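Vacuolar-sorting protein BRO1 (Saccharomyces cerevisiae, PDB 1ZB1) acts in sorting cargo proteins into multivesicular bodies, recruiting the deubiquitinase DOA4 to endosomes, with its Bro1 domain possibly binding SNF7. Local coordinates at residues A[70-75]-A[123-128]; A[170-175]-A[237-242]; A[180-185]-A[242-247]. All coordinates share one frame; numbering follows the deposited sequence.

Interaction 1. Residues A[70-75]-A[123-128]; sequences EQNLKY and SCTLFN
T125 is the first residue of 123-128 to touch 70-75, and its two branches do different work. The methyl branch, with CG2 anti to the backbone N, points at N72, where CG2 lies 3.7 Å from N72 OD1 and 3.9 Å from N72 O, a van der Waals contact between a methyl group and two oxygens. The hydroxyl branch is hydrogen-bonded through OG1 to the carbonyl of E121 one turn earlier. From there T125 OG1 also faces the edge of the Y75 ring, close to the ring plane and 4.0 Å from Y75 CD2. Y75 reaches this position because its CG is anti to the backbone N (chi1 -175°), and its OH is hydrogen-bonded to the carboxylate of E121 and to the indole NE1 of W23.

Nearly one turn after T125 comes N128, which is linked to N72 through a water. N128 ND2 donates to this water 2.8 Å away, and the water lies 2.9 Å from N72 OD1, although other acceptors also compete for its protons. A second water donates to T125 OG1 at 3.1 Å and, weakly, to N72 OD1. N72 ND2 donates to the carbonyl of L68, one turn earlier on its own helix, and to that of A59, just past helix 46-58. No direct hydrogen bond joins 70-75 to 123-128; the contact illustrates how waters and backbone carbonyls can serve buried polar groups between helices, while just outside the segments the Y75-E121 bond links the two helices directly.

C124, T125 and N128 touch W99 of strand 97-100, while L52 and R56 of helix 46-58 lie against Y75. Helix 349-371 borders the pair as well, its W349 touching both L73 and L126.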
ATOM      1  N   GLU A  70       6.755  -0.919  15.570  1.00 16.04           N
ATOM      2  CA  GLU A  70       6.308  -0.980  16.957  1.00 16.52           C
ATOM      3  C   GLU A  70       6.419   0.386  17.644  1.00 16.04           C
ATOM      4  O   GLU A  70       5.485   0.812  18.331  1.00 14.47           O
ATOM      5  CB  GLU A  70       7.151  -2.005  17.727  1.00 18.13           C
ATOM      6  CG  GLU A  70       6.744  -2.200  19.181  1.00 22.66           C
ATOM      7  CD  GLU A  70       7.793  -2.979  19.967  1.00 29.00           C
ATOM      8  OE1 GLU A  70       8.503  -3.798  19.347  1.00 26.22           O
ATOM      9  OE2 GLU A  70       7.904  -2.778  21.200  1.00 28.51           O
ATOM     10  N   GLN A  71       7.560   1.063  17.479  1.00 15.06           N
ATOM     11  CA  GLN A  71       7.751   2.373  18.115  1.00 16.88           C
ATOM     12  C   GLN A  71       6.707   3.375  17.628  1.00 16.21           C
ATOM     13  O   GLN A  71       6.170   4.162  18.409  1.00 15.45           O
ATOM     14  CB  GLN A  71       9.152   2.934  17.823  1.00 17.78           C
ATOM     15  CG  GLN A  71      10.304   1.972  18.089  1.00 17.62           C
ATOM     16  CD  GLN A  71      10.217   1.277  19.434  1.00 21.99           C
ATOM     17  OE1 GLN A  71      10.330   0.054  19.512  1.00 23.38           O
ATOM     18  NE2 GLN A  71      10.026   2.044  20.500  1.00 18.97           N
ATOM     19  N   ASN A  72       6.433   3.351  16.327  1.00 14.83           N
ATOM     20  CA  ASN A  72       5.450   4.263  15.747  1.00 16.62           C
ATOM     21  C   ASN A  72       4.017   3.982  16.201  1.00 15.61           C
ATOM     22  O   ASN A  72       3.260   4.919  16.457  1.00 15.37           O
ATOM     23  CB  ASN A  72       5.547   4.224  14.223  1.00 17.75           C
ATOM     24  CG  ASN A  72       6.651   5.121  13.697  1.00 21.00           C
ATOM     25  OD1 ASN A  72       6.446   6.325  13.509  1.00 17.74           O
ATOM     26  ND2 ASN A  72       7.840   4.547  13.477  1.00 14.95           N
ATOM     27  N   LEU A  73       3.641   2.707  16.297  1.00 14.82           N
ATOM     28  CA  LEU A  73       2.293   2.353  16.750  1.00 14.45           C
ATOM     29  C   LEU A  73       2.117   2.801  18.203  1.00 15.68           C
ATOM     30  O   LEU A  73       1.055   3.294  18.582  1.00 13.01           O
ATOM     31  CB  LEU A  73       2.050   0.841  16.662  1.00 16.48           C
ATOM     32  CG  LEU A  73       1.464   0.125  15.437  1.00 21.47           C
ATOM     33  CD1 LEU A  73       0.753   1.092  14.523  1.00 20.56           C
ATOM     34  CD2 LEU A  73       2.563  -0.625  14.706  1.00 20.61           C
ATOM     35  N   LYS A  74       3.156   2.621  19.018  1.00 17.22           N
ATOM     36  CA  LYS A  74       3.092   3.035  20.419  1.00 17.03           C
ATOM     37  C   LYS A  74       3.038   4.559  20.538  1.00 17.13           C
ATOM     38  O   LYS A  74       2.300   5.111  21.371  1.00 15.02           O
ATOM     39  CB  LYS A  74       4.298   2.487  21.195  1.00 19.70           C
ATOM     40  CG  LYS A  74       4.243   0.971  21.376  1.00 23.00           C
ATOM     41  CD  LYS A  74       5.389   0.434  22.230  1.00 27.28           C
ATOM     42  CE  LYS A  74       5.175  -1.056  22.524  1.00 32.18           C
ATOM     43  NZ  LYS A  74       6.300  -1.686  23.270  1.00 37.82           N
ATOM     44  N   TYR A  75       3.812   5.245  19.705  1.00 14.89           N
ATOM     45  CA  TYR A  75       3.806   6.705  19.743  1.00 16.77           C
ATOM     46  C   TYR A  75       2.448   7.233  19.260  1.00 16.35           C
ATOM     47  O   TYR A  75       1.938   8.206  19.808  1.00 16.59           O
ATOM     48  CB  TYR A  75       4.944   7.283  18.887  1.00 15.85           C
ATOM     49  CG  TYR A  75       5.070   8.795  18.994  1.00 15.23           C
ATOM     50  CD1 TYR A  75       5.223   9.411  20.235  1.00 15.60           C
ATOM     51  CD2 TYR A  75       4.993   9.608  17.857  1.00 15.46           C
ATOM     52  CE1 TYR A  75       5.285  10.803  20.350  1.00 16.03           C
ATOM     53  CE2 TYR A  75       5.062  11.006  17.962  1.00 13.82           C
ATOM     54  CZ  TYR A  75       5.202  11.590  19.211  1.00 16.44           C
ATOM     55  OH  TYR A  75       5.224  12.960  19.341  1.00 15.35           O
ATOM     56  N   SER A 123      -1.197  12.411  11.663  1.00 16.24           N
ATOM     57  CA  SER A 123      -1.246  12.056  10.251  1.00 16.68           C
ATOM     58  C   SER A 123       0.126  11.691   9.688  1.00 14.66           C
ATOM     59  O   SER A 123       0.256  10.713   8.942  1.00 14.23           O
ATOM     60  CB  SER A 123      -1.871  13.201   9.429  1.00 18.05           C
ATOM     61  OG  SER A 123      -1.117  14.395   9.530  1.00 33.63           O
ATOM     62  N   CYS A 124       1.150  12.464  10.042  1.00 13.11           N
ATOM     63  CA  CYS A 124       2.493  12.186   9.538  1.00 15.84           C
ATOM     64  C   CYS A 124       3.027  10.854  10.081  1.00 16.15           C
ATOM     65  O   CYS A 124       3.642  10.072   9.351  1.00 15.72           O
ATOM     66  CB  CYS A 124       3.440  13.333   9.892  1.00 16.33           C
ATOM     67  SG  CYS A 124       3.152  14.842   8.910  1.00 18.60           S
ATOM     68  N   THR A 125       2.788  10.602  11.361  1.00 16.05           N
ATOM     69  CA  THR A 125       3.220   9.356  11.975  1.00 15.40           C
ATOM     70  C   THR A 125       2.510   8.157  11.310  1.00 15.45           C
ATOM     71  O   THR A 125       3.139   7.141  11.007  1.00 13.18           O
ATOM     72  CB  THR A 125       2.911   9.361  13.492  1.00 17.84           C
ATOM     73  OG1 THR A 125       3.746  10.325  14.148  1.00 28.29           O
ATOM     74  CG2 THR A 125       3.158   7.981  14.093  1.00  7.05           C
ATOM     75  N   LEU A 126       1.204   8.276  11.081  1.00 15.73           N
ATOM     76  CA  LEU A 126       0.449   7.180  10.459  1.00 14.90           C
ATOM     77  C   LEU A 126       0.883   6.953   9.009  1.00 14.50           C
ATOM     78  O   LEU A 126       0.851   5.826   8.502  1.00 14.37           O
ATOM     79  CB  LEU A 126      -1.061   7.454  10.544  1.00 17.21           C
ATOM     80  CG  LEU A 126      -1.995   6.445   9.858  1.00 19.31           C
ATOM     81  CD1 LEU A 126      -1.670   5.016  10.298  1.00 17.58           C
ATOM     82  CD2 LEU A 126      -3.434   6.796  10.212  1.00 15.37           C
ATOM     83  N   PHE A 127       1.291   8.021   8.337  1.00 15.52           N
ATOM     84  CA  PHE A 127       1.771   7.889   6.965  1.00 14.37           C
ATOM     85  C   PHE A 127       3.013   6.980   6.992  1.00 12.67           C
ATOM     86  O   PHE A 127       3.168   6.074   6.163  1.00 12.90           O
ATOM     87  CB  PHE A 127       2.140   9.270   6.405  1.00 13.22           C
ATOM     88  CG  PHE A 127       2.619   9.245   4.977  1.00 17.30           C
ATOM     89  CD1 PHE A 127       3.946   8.955   4.676  1.00 15.36           C
ATOM     90  CD2 PHE A 127       1.731   9.502   3.928  1.00 17.23           C
ATOM     91  CE1 PHE A 127       4.395   8.919   3.354  1.00 15.71           C
ATOM     92  CE2 PHE A 127       2.161   9.469   2.595  1.00 17.26           C
ATOM     93  CZ  PHE A 127       3.494   9.177   2.301  1.00 17.46           C
ATOM     94  N   ASN A 128       3.900   7.223   7.951  1.00 13.61           N
ATOM     95  CA  ASN A 128       5.108   6.408   8.063  1.00 14.27           C
ATOM     96  C   ASN A 128       4.787   4.972   8.490  1.00 14.76           C
ATOM     97  O   ASN A 128       5.441   4.029   8.049  1.00 16.52           O
ATOM     98  CB  ASN A 128       6.111   7.074   9.023  1.00 14.32           C
ATOM     99  CG  ASN A 128       6.877   8.218   8.353  1.00 17.22           C
ATOM    100  OD1 ASN A 128       6.801   8.388   7.135  1.00 16.37           O
ATOM    101  ND2 ASN A 128       7.619   8.995   9.137  1.00 17.42           N
TER
HETATM  102  O   HOH W   1       6.686   9.463  14.623  1.00 13.17           O
HETATM  103  O   HOH W   2       7.936   8.126  11.799  1.00 16.70           O

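Interaction 2. Residues A[170-175]-A[237-242]; sequences PSVDLQ and AIYGEP
D173 and Y239 join two loops of the Bro1 domain, each leading into a long helix: the loop segment 170-175 precedes helix 176-198, and the loop segment 237-242 leads into helix 242-269. Y239 OH donates to D173 OD2 at 2.6 Å, a short hydrogen bond that brings the carboxylate oxygen to the edge of the tyrosine ring and into its plane. The acceptor is met on its anti side, 26° out of the carboxylate plane, and the carboxylate and ring planes stand 71° apart. Y239 can span the distance because its CG is anti to the backbone N (chi1 171°), directing the phenol toward the other loop.

On the aspartate side the backbone is shaped by an ST turn, in which S171 OG accepts from D173 N at 3.2 Å, and Q175 then takes the N-cap position of helix 176-198. V172, within the same turn, adds an apolar touch, its CG2 lying obliquely to the Y239 ring and 4.2 Å from CD1. The second carboxylate oxygen, D173 OD1, forms a salt bridge with K16 and accepts from the backbone N of A102, which probably favours the charged form of D173. Y104 bonds to the Y239 hydroxyl and meets its ring edge-to-face.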
ATOM      1  N   PRO A 170      -1.011  20.410   5.299  1.00 17.21           N
ATOM      2  CA  PRO A 170      -0.146  21.335   4.563  1.00 16.41           C
ATOM      3  C   PRO A 170       0.812  20.557   3.647  1.00 19.65           C
ATOM      4  O   PRO A 170       1.404  21.125   2.731  1.00 21.48           O
ATOM      5  CB  PRO A 170       0.595  22.069   5.675  1.00 16.80           C
ATOM      6  CG  PRO A 170       0.719  21.005   6.747  1.00 16.52           C
ATOM      7  CD  PRO A 170      -0.667  20.387   6.733  1.00 15.77           C
ATOM      8  N   SER A 171       0.957  19.255   3.896  1.00 18.75           N
ATOM      9  CA  SER A 171       1.856  18.417   3.098  1.00 17.14           C
ATOM     10  C   SER A 171       1.187  17.704   1.927  1.00 18.22           C
ATOM     11  O   SER A 171       0.099  17.134   2.066  1.00 17.64           O
ATOM     12  CB  SER A 171       2.528  17.354   3.982  1.00 17.31           C
ATOM     13  OG  SER A 171       3.294  16.469   3.174  1.00 16.64           O
ATOM     14  N   VAL A 172       1.863  17.712   0.784  1.00 19.86           N
ATOM     15  CA  VAL A 172       1.361  17.061  -0.420  1.00 21.23           C
ATOM     16  C   VAL A 172       1.166  15.560  -0.203  1.00 20.04           C
ATOM     17  O   VAL A 172       0.285  14.943  -0.810  1.00 18.69           O
ATOM     18  CB  VAL A 172       2.325  17.289  -1.620  1.00 25.21           C
ATOM     19  CG1 VAL A 172       3.719  16.773  -1.295  1.00 26.98           C
ATOM     20  CG2 VAL A 172       1.785  16.595  -2.863  1.00 32.24           C
ATOM     21  N   ASP A 173       1.988  14.977   0.668  1.00 19.79           N
ATOM     22  CA  ASP A 173       1.909  13.548   0.969  1.00 18.98           C
ATOM     23  C   ASP A 173       0.570  13.160   1.579  1.00 20.91           C
ATOM     24  O   ASP A 173       0.104  12.035   1.400  1.00 19.82           O
ATOM     25  CB  ASP A 173       2.995  13.145   1.976  1.00 17.26           C
ATOM     26  CG  ASP A 173       4.390  13.305   1.430  1.00 16.64           C
ATOM     27  OD1 ASP A 173       5.263  13.818   2.173  1.00 19.98           O
ATOM     28  OD2 ASP A 173       4.618  12.913   0.267  1.00 18.24           O
ATOM     29  N   LEU A 174      -0.037  14.082   2.322  1.00 19.30           N
ATOM     30  CA  LEU A 174      -1.293  13.777   2.989  1.00 19.72           C
ATOM     31  C   LEU A 174      -2.542  14.282   2.287  1.00 20.08           C
ATOM     32  O   LEU A 174      -3.625  14.309   2.877  1.00 21.72           O
ATOM     33  CB  LEU A 174      -1.254  14.280   4.440  1.00 19.63           C
ATOM     34  CG  LEU A 174      -0.414  13.434   5.416  1.00 23.36           C
ATOM     35  CD1 LEU A 174      -1.007  12.021   5.544  1.00 21.03           C
ATOM     36  CD2 LEU A 174       1.015  13.356   4.916  1.00 26.71           C
ATOM     37  N   GLN A 175      -2.399  14.691   1.033  1.00 21.81           N
ATOM     38  CA  GLN A 175      -3.563  15.135   0.281  1.00 23.05           C
ATOM     39  C   GLN A 175      -4.403  13.875   0.072  1.00 23.65           C
ATOM     40  O   GLN A 175      -3.873  12.826  -0.298  1.00 20.81           O
ATOM     41  CB  GLN A 175      -3.141  15.733  -1.062  1.00 25.48           C
ATOM     42  CG  GLN A 175      -2.388  17.040  -0.909  1.00 28.89           C
ATOM     43  CD  GLN A 175      -3.069  17.963   0.092  1.00 32.05           C
ATOM     44  OE1 GLN A 175      -2.492  18.317   1.122  1.00 33.61           O
ATOM     45  NE2 GLN A 175      -4.308  18.344  -0.200  1.00 29.60           N
ATOM     46  N   ALA A 237       5.170  15.399 -13.015  1.00 60.52           N
ATOM     47  CA  ALA A 237       4.146  16.012 -12.171  1.00 57.26           C
ATOM     48  C   ALA A 237       3.388  14.992 -11.321  1.00 54.96           C
ATOM     49  O   ALA A 237       2.730  15.358 -10.343  1.00 54.07           O
ATOM     50  CB  ALA A 237       3.169  16.811 -13.029  1.00 57.31           C
ATOM     51  N   ILE A 238       3.467  13.718 -11.697  1.00 52.04           N
ATOM     52  CA  ILE A 238       2.788  12.671 -10.943  1.00 48.74           C
ATOM     53  C   ILE A 238       3.376  12.648  -9.533  1.00 46.83           C
ATOM     54  O   ILE A 238       4.563  12.917  -9.346  1.00 45.82           O
ATOM     55  CB  ILE A 238       2.962  11.290 -11.620  1.00 49.48           C
ATOM     56  CG1 ILE A 238       2.301  11.313 -13.003  1.00 49.92           C
ATOM     57  CG2 ILE A 238       2.347  10.192 -10.751  1.00 48.55           C
ATOM     58  CD1 ILE A 238       2.314   9.986 -13.727  1.00 48.75           C
ATOM     59  N   TYR A 239       2.545  12.322  -8.550  1.00 44.50           N
ATOM     60  CA  TYR A 239       2.962  12.304  -7.150  1.00 42.79           C
ATOM     61  C   TYR A 239       4.206  11.505  -6.724  1.00 42.67           C
ATOM     62  O   TYR A 239       5.166  12.082  -6.205  1.00 46.57           O
ATOM     63  CB  TYR A 239       1.779  11.890  -6.268  1.00 39.52           C
ATOM     64  CG  TYR A 239       2.173  11.642  -4.831  1.00 35.98           C
ATOM     65  CD1 TYR A 239       2.760  12.649  -4.064  1.00 33.35           C
ATOM     66  CD2 TYR A 239       2.022  10.382  -4.260  1.00 34.40           C
ATOM     67  CE1 TYR A 239       3.198  12.400  -2.762  1.00 30.99           C
ATOM     68  CE2 TYR A 239       2.455  10.123  -2.965  1.00 31.40           C
ATOM     69  CZ  TYR A 239       3.044  11.134  -2.225  1.00 29.32           C
ATOM     70  OH  TYR A 239       3.501  10.863  -0.966  1.00 26.04           O
ATOM     71  N   GLY A 240       4.198  10.193  -6.926  1.00 41.07           N
ATOM     72  CA  GLY A 240       5.334   9.386  -6.492  1.00 38.07           C
ATOM     73  C   GLY A 240       6.574   9.359  -7.369  1.00 37.04           C
ATOM     74  O   GLY A 240       7.191  10.389  -7.642  1.00 35.60           O
ATOM     75  N   GLU A 241       6.954   8.156  -7.785  1.00 35.54           N
ATOM     76  CA  GLU A 241       8.113   7.961  -8.645  1.00 35.23           C
ATOM     77  C   GLU A 241       7.639   7.882 -10.088  1.00 35.22           C
ATOM     78  O   GLU A 241       6.666   7.186 -10.394  1.00 34.54           O
ATOM     79  CB  GLU A 241       8.834   6.660  -8.278  1.00 36.35           C
ATOM     80  CG  GLU A 241       9.384   6.637  -6.869  1.00 38.85           C
ATOM     81  CD  GLU A 241      10.607   7.520  -6.706  1.00 41.70           C
ATOM     82  OE1 GLU A 241      10.731   8.510  -7.455  1.00 43.34           O
ATOM     83  OE2 GLU A 241      11.438   7.230  -5.820  1.00 43.07           O
ATOM     84  N   PRO A 242       8.314   8.601 -10.995  1.00 35.63           N
ATOM     85  CA  PRO A 242       7.939   8.589 -12.411  1.00 35.87           C
ATOM     86  C   PRO A 242       7.893   7.168 -12.982  1.00 34.97           C
ATOM     87  O   PRO A 242       7.028   6.842 -13.797  1.00 35.39           O
ATOM     88  CB  PRO A 242       9.030   9.437 -13.056  1.00 36.86           C
ATOM     89  CG  PRO A 242       9.346  10.421 -11.986  1.00 37.28           C
ATOM     90  CD  PRO A 242       9.413   9.550 -10.755  1.00 36.04           C
TER

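Interaction 3. Residues A[180-185]-A[242-247]; sequences RFLANI and PKWKTT
F181 and W244 meet edge against edge, their side chains running obliquely to one another. The contact is made by F181 CE2, which lies near the plane of the indole, 4.1 Å from W244 CE3 and 4.2 Å from W244 CZ3. Relative to the phenyl ring, the indole likewise sits at the rim and close to the ring plane, so neither face is used in this pair. Different first torsions bring the rings together: CG of F181 is anti to its backbone N (chi1 170°), whereas CG of W244 is anti to the carbonyl carbon (chi1 -62°).

Such apolar meetings join helix 176-198 to the start of helix 242-269 within the largely helical Bro1 domain, whose family is grouped with the TPR-like helical folds. L182 contributes from the next position, with CD1 at 4.5 Å from W244 CZ3 and oblique to the ring. I185, one turn after F181, lays CG1 over one face of the phenyl ring, 3.9 Å above the plane and offset toward the rim. F228 of helix 208-230 also meets F181, with the ring planes about 30° apart, and W244 is stacked with F11.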
ATOM      1  N   ARG A 180      -5.034   8.045  -1.245  1.00 21.50           N
ATOM      2  CA  ARG A 180      -5.960   7.087  -1.849  1.00 22.75           C
ATOM      3  C   ARG A 180      -5.172   6.285  -2.903  1.00 21.21           C
ATOM      4  O   ARG A 180      -5.319   5.060  -3.027  1.00 18.92           O
ATOM      5  CB  ARG A 180      -7.123   7.827  -2.520  1.00 26.27           C
ATOM      6  CG  ARG A 180      -8.134   6.929  -3.220  1.00 30.20           C
ATOM      7  CD  ARG A 180      -9.378   6.741  -2.366  1.00 37.77           C
ATOM      8  NE  ARG A 180      -9.292   5.567  -1.506  1.00 39.67           N
ATOM      9  CZ  ARG A 180     -10.044   5.372  -0.428  1.00 40.98           C
ATOM     10  NH1 ARG A 180     -10.940   6.279  -0.061  1.00 40.27           N
ATOM     11  NH2 ARG A 180      -9.906   4.260   0.278  1.00 41.49           N
ATOM     12  N   PHE A 181      -4.334   6.993  -3.655  1.00 19.31           N
ATOM     13  CA  PHE A 181      -3.500   6.374  -4.685  1.00 19.51           C
ATOM     14  C   PHE A 181      -2.590   5.344  -4.015  1.00 18.53           C
ATOM     15  O   PHE A 181      -2.484   4.205  -4.467  1.00 17.18           O
ATOM     16  CB  PHE A 181      -2.668   7.457  -5.399  1.00 20.02           C
ATOM     17  CG  PHE A 181      -1.592   6.922  -6.309  1.00 23.83           C
ATOM     18  CD1 PHE A 181      -1.913   6.133  -7.413  1.00 24.00           C
ATOM     19  CD2 PHE A 181      -0.251   7.217  -6.065  1.00 25.16           C
ATOM     20  CE1 PHE A 181      -0.915   5.644  -8.259  1.00 25.84           C
ATOM     21  CE2 PHE A 181       0.757   6.734  -6.903  1.00 28.23           C
ATOM     22  CZ  PHE A 181       0.422   5.944  -8.004  1.00 26.21           C
ATOM     23  N   LEU A 182      -1.936   5.749  -2.933  1.00 17.40           N
ATOM     24  CA  LEU A 182      -1.050   4.840  -2.214  1.00 19.52           C
ATOM     25  C   LEU A 182      -1.816   3.610  -1.701  1.00 19.80           C
ATOM     26  O   LEU A 182      -1.302   2.484  -1.734  1.00 19.55           O
ATOM     27  CB  LEU A 182      -0.373   5.587  -1.058  1.00 19.90           C
ATOM     28  CG  LEU A 182       1.082   6.051  -1.237  1.00 26.19           C
ATOM     29  CD1 LEU A 182       1.459   6.131  -2.700  1.00 24.06           C
ATOM     30  CD2 LEU A 182       1.284   7.385  -0.532  1.00 24.07           C
ATOM     31  N   ALA A 183      -3.041   3.822  -1.230  1.00 19.34           N
ATOM     32  CA  ALA A 183      -3.861   2.711  -0.738  1.00 20.09           C
ATOM     33  C   ALA A 183      -4.171   1.740  -1.884  1.00 19.92           C
ATOM     34  O   ALA A 183      -4.113   0.521  -1.709  1.00 18.69           O
ATOM     35  CB  ALA A 183      -5.163   3.239  -0.141  1.00 19.69           C
ATOM     36  N   ASN A 184      -4.500   2.288  -3.051  1.00 18.67           N
ATOM     37  CA  ASN A 184      -4.818   1.471  -4.220  1.00 21.18           C
ATOM     38  C   ASN A 184      -3.607   0.684  -4.716  1.00 20.64           C
ATOM     39  O   ASN A 184      -3.749  -0.413  -5.255  1.00 20.93           O
ATOM     40  CB  ASN A 184      -5.385   2.350  -5.347  1.00 22.13           C
ATOM     41  CG  ASN A 184      -6.806   2.818  -5.058  1.00 24.20           C
ATOM     42  OD1 ASN A 184      -7.544   2.160  -4.328  1.00 24.08           O
ATOM     43  ND2 ASN A 184      -7.198   3.944  -5.640  1.00 23.20           N
ATOM     44  N   ILE A 185      -2.415   1.243  -4.529  1.00 21.97           N
ATOM     45  CA  ILE A 185      -1.184   0.559  -4.928  1.00 21.03           C
ATOM     46  C   ILE A 185      -0.982  -0.661  -4.021  1.00 19.65           C
ATOM     47  O   ILE A 185      -0.672  -1.756  -4.491  1.00 19.39           O
ATOM     48  CB  ILE A 185       0.052   1.495  -4.789  1.00 21.20           C
ATOM     49  CG1 ILE A 185       0.032   2.573  -5.884  1.00 22.02           C
ATOM     50  CG2 ILE A 185       1.342   0.683  -4.855  1.00 20.99           C
ATOM     51  CD1 ILE A 185       0.287   2.041  -7.281  1.00 24.63           C
ATOM     52  N   PRO A 242       8.314   8.601 -10.995  1.00 35.63           N
ATOM     53  CA  PRO A 242       7.939   8.589 -12.411  1.00 35.87           C
ATOM     54  C   PRO A 242       7.893   7.168 -12.982  1.00 34.97           C
ATOM     55  O   PRO A 242       7.028   6.842 -13.797  1.00 35.39           O
ATOM     56  CB  PRO A 242       9.030   9.437 -13.056  1.00 36.86           C
ATOM     57  CG  PRO A 242       9.346  10.421 -11.986  1.00 37.28           C
ATOM     58  CD  PRO A 242       9.413   9.550 -10.755  1.00 36.04           C
ATOM     59  N   LYS A 243       8.821   6.328 -12.536  1.00 34.39           N
ATOM     60  CA  LYS A 243       8.911   4.942 -12.998  1.00 35.31           C
ATOM     61  C   LYS A 243       7.653   4.100 -12.767  1.00 32.96           C
ATOM     62  O   LYS A 243       7.404   3.143 -13.501  1.00 31.28           O
ATOM     63  CB  LYS A 243      10.089   4.241 -12.318  1.00 37.21           C
ATOM     64  CG  LYS A 243      11.455   4.724 -12.758  1.00 42.06           C
ATOM     65  CD  LYS A 243      12.549   4.128 -11.880  1.00 44.15           C
ATOM     66  CE  LYS A 243      12.466   2.610 -11.829  1.00 44.97           C
ATOM     67  NZ  LYS A 243      13.504   2.022 -10.937  1.00 45.84           N
ATOM     68  N   TRP A 244       6.866   4.449 -11.752  1.00 30.75           N
ATOM     69  CA  TRP A 244       5.660   3.688 -11.429  1.00 28.59           C
ATOM     70  C   TRP A 244       4.588   3.674 -12.511  1.00 29.33           C
ATOM     71  O   TRP A 244       3.895   2.668 -12.698  1.00 27.87           O
ATOM     72  CB  TRP A 244       5.023   4.208 -10.132  1.00 26.85           C
ATOM     73  CG  TRP A 244       5.882   4.077  -8.915  1.00 25.30           C
ATOM     74  CD1 TRP A 244       7.028   3.341  -8.787  1.00 24.80           C
ATOM     75  CD2 TRP A 244       5.640   4.669  -7.635  1.00 25.77           C
ATOM     76  NE1 TRP A 244       7.510   3.437  -7.503  1.00 25.27           N
ATOM     77  CE2 TRP A 244       6.678   4.247  -6.774  1.00 25.45           C
ATOM     78  CE3 TRP A 244       4.645   5.517  -7.129  1.00 25.72           C
ATOM     79  CZ2 TRP A 244       6.751   4.641  -5.434  1.00 25.10           C
ATOM     80  CZ3 TRP A 244       4.716   5.911  -5.796  1.00 26.56           C
ATOM     81  CH2 TRP A 244       5.763   5.472  -4.964  1.00 28.13           C
ATOM     82  N   LYS A 245       4.438   4.784 -13.221  1.00 28.84           N
ATOM     83  CA  LYS A 245       3.409   4.873 -14.247  1.00 29.82           C
ATOM     84  C   LYS A 245       3.481   3.767 -15.303  1.00 29.82           C
ATOM     85  O   LYS A 245       2.476   3.122 -15.604  1.00 28.29           O
ATOM     86  CB  LYS A 245       3.472   6.243 -14.927  1.00 32.25           C
ATOM     87  CG  LYS A 245       2.234   6.590 -15.736  1.00 36.33           C
ATOM     88  CD  LYS A 245       2.327   7.997 -16.304  1.00 40.02           C
ATOM     89  CE  LYS A 245       1.026   8.407 -16.965  1.00 41.41           C
ATOM     90  NZ  LYS A 245       0.649   7.449 -18.039  1.00 45.00           N
ATOM     91  N   THR A 246       4.666   3.538 -15.859  1.00 30.65           N
ATOM     92  CA  THR A 246       4.812   2.524 -16.895  1.00 30.20           C
ATOM     93  C   THR A 246       4.599   1.103 -16.381  1.00 28.54           C
ATOM     94  O   THR A 246       4.037   0.264 -17.081  1.00 26.36           O
ATOM     95  CB  THR A 246       6.195   2.616 -17.580  1.00 34.08           C
ATOM     96  OG1 THR A 246       7.231   2.360 -16.624  1.00 37.88           O
ATOM     97  CG2 THR A 246       6.397   4.007 -18.162  1.00 36.51           C
ATOM     98  N   THR A 247       5.032   0.837 -15.154  1.00 26.84           N
ATOM     99  CA  THR A 247       4.879  -0.497 -14.580  1.00 26.19           C
ATOM    100  C   THR A 247       3.424  -0.835 -14.240  1.00 25.20           C
ATOM    101  O   THR A 247       2.997  -1.983 -14.370  1.00 25.28           O
ATOM    102  CB  THR A 247       5.774  -0.643 -13.337  1.00 26.20           C
ATOM    103  OG1 THR A 247       7.145  -0.576 -13.748  1.00 26.10           O
ATOM    104  CG2 THR A 247       5.527  -1.969 -12.635  1.00 23.95           C
TER

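How the interactions relate
From the N terminus, interaction 1 comes first, bringing helix 118-139 back against helix 65-86 and closing a loop that holds the hairpin of strands 97-100 and 112-115. It is complete before the others begin. Interactions 2 and 3 then cross: 170-175 and 180-185 open in turn, and 237-242 and 242-247 answer in the same order, sharing P242. Together they tie helix 176-198 and the loop before it to helix 242-269 and the loop before that, with helix 208-230 in the excursion between. F127 bridges the two regions, its CE2 packing 3.5 Å from D173 O and 3.9 Å from L182 CD2.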